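Local coordinates for protein CrmK (Actinoalloteichus sp. WH1-2216-6, PDB 5I1V) that is a flavin-dependent oxidase with covalently bound FAD that takes part in recycling a shunt product in caerulomycin biosynthesis, at residues A[100-104]-A[105-109]. Numbering follows the deposited sequence.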
# COMPACT_ATOMS: atom_id res chain seq x y z
N ALA A 100 10.72 -2.57 15.51
CA ALA A 100 11.50 -3.00 14.29
C ALA A 100 10.59 -3.42 13.19
O ALA A 100 10.95 -3.37 11.98
CB ALA A 100 12.40 -4.15 14.64
N GLY A 101 9.42 -3.90 13.55
CA GLY A 101 8.52 -4.38 12.51
C GLY A 101 7.58 -3.37 11.94
O GLY A 101 6.79 -3.74 11.08
N ALA A 102 7.67 -2.10 12.34
CA ALA A 102 6.88 -1.03 11.70
C ALA A 102 7.42 -0.83 10.28
O ALA A 102 8.61 -0.94 10.06
CB ALA A 102 7.02 0.25 12.52
N THR A 103 6.54 -0.59 9.31
CA THR A 103 7.00 -0.29 7.95
C THR A 103 7.08 1.21 7.77
O THR A 103 6.39 2.02 8.48
CB THR A 103 6.05 -0.89 6.92
OG1 THR A 103 4.74 -0.41 7.21
CG2 THR A 103 6.05 -2.38 7.03
N VAL A 104 7.91 1.64 6.85
CA VAL A 104 8.14 3.09 6.70
C VAL A 104 6.88 3.88 6.34
O VAL A 104 6.66 4.98 6.86
CB VAL A 104 9.23 3.42 5.68
CG1 VAL A 104 10.51 2.69 6.03
CG2 VAL A 104 8.74 3.07 4.33
N GLY A 105 6.01 3.31 5.52
CA GLY A 105 4.79 4.03 5.08
C GLY A 105 3.90 4.41 6.26
O GLY A 105 3.30 5.52 6.33
N GLN A 106 3.81 3.44 7.15
CA GLN A 106 3.04 3.50 8.35
C GLN A 106 3.62 4.51 9.31
O GLN A 106 2.91 5.30 9.91
CB GLN A 106 3.08 2.11 8.99
CG GLN A 106 2.57 2.01 10.41
CD GLN A 106 3.05 0.75 11.12
OE1 GLN A 106 3.62 -0.20 10.51
NE2 GLN A 106 2.82 0.71 12.43
N ILE A 107 4.94 4.43 9.49
CA ILE A 107 5.66 5.34 10.33
C ILE A 107 5.39 6.78 9.85
O ILE A 107 5.06 7.68 10.66
CB ILE A 107 7.20 5.02 10.29
CG1 ILE A 107 7.55 3.70 10.97
CG2 ILE A 107 7.99 6.09 11.01
CD1 ILE A 107 8.93 3.18 10.66
N TYR A 108 5.49 7.03 8.54
CA TYR A 108 5.34 8.39 8.07
C TYR A 108 3.94 8.91 8.38
O TYR A 108 3.78 10.07 8.78
CB TYR A 108 5.57 8.52 6.59
CG TYR A 108 6.98 8.28 6.11
CD1 TYR A 108 8.07 8.47 6.95
CD2 TYR A 108 7.21 7.90 4.78
CE1 TYR A 108 9.36 8.25 6.48
CE2 TYR A 108 8.50 7.70 4.31
CZ TYR A 108 9.57 7.87 5.17
OH TYR A 108 10.85 7.68 4.73
N ARG A 109 2.94 8.06 8.18
CA ARG A 109 1.57 8.46 8.38
C ARG A 109 1.31 8.77 9.82
O ARG A 109 0.68 9.76 10.11
CB ARG A 109 0.59 7.37 7.93
CG ARG A 109 0.33 7.38 6.44
CD ARG A 109 -0.95 6.61 6.18
NE ARG A 109 -0.62 5.22 6.02
CZ ARG A 109 -0.51 4.62 4.84
NH1 ARG A 109 -0.75 5.27 3.70
NH2 ARG A 109 -0.17 3.33 4.81
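Gln106 reaches back along the chain to bring its OE1 to Thr103, the N-cap residue of helix 104-115. With CG anti to the backbone N (chi1 168°) and the chain extended beyond it, the side chain carries OE1 back to the main-chain N of Thr103 and runs at about a right angle to the threonine side chain. Its OE1 accepts the N-H of Thr103 at 3.2 Å; the bond is fairly straight at the hydrogen (160°), but the donor sits above the amide plane, 45° out of it. A weak second hydrogen bond comes from Thr103 OG1, 3.5 Å from Gln106 OE1. This is the N3-to-N-cap half of a capping box, without its counterpart, since the threonine side chain caps no helix N-H. Gln106 NE2 also makes a weak hydrogen bond to Ser85 O. With an alanine here the Thr103 N-H would probably lose this acceptor, and the Thr103 hydroxyl its weak partner.

On another side of the turn, Ile107 CG1 packs on Ala102 CB at 3.8 Å, and both side chains also touch Val87 of strand 87-90. The carbonyl of Thr103 accepts Ile107 N at 3.0 Å, while that of Val104 accepts Tyr108 N at 2.9 Å. The same Val104 oxygen stands over one face of the Tyr108 ring, off-centre and 3.4 Å from CG, and the phenol hydroxyl is hydrogen-bonded to Gly122 O.

The Gln106 bond to the Thr103 N-H, the apolar contact and the main-chain bonds are together consistent with a well-defined helix start in the FAD-binding domain, a few residues after Ala100, which touches the FAD.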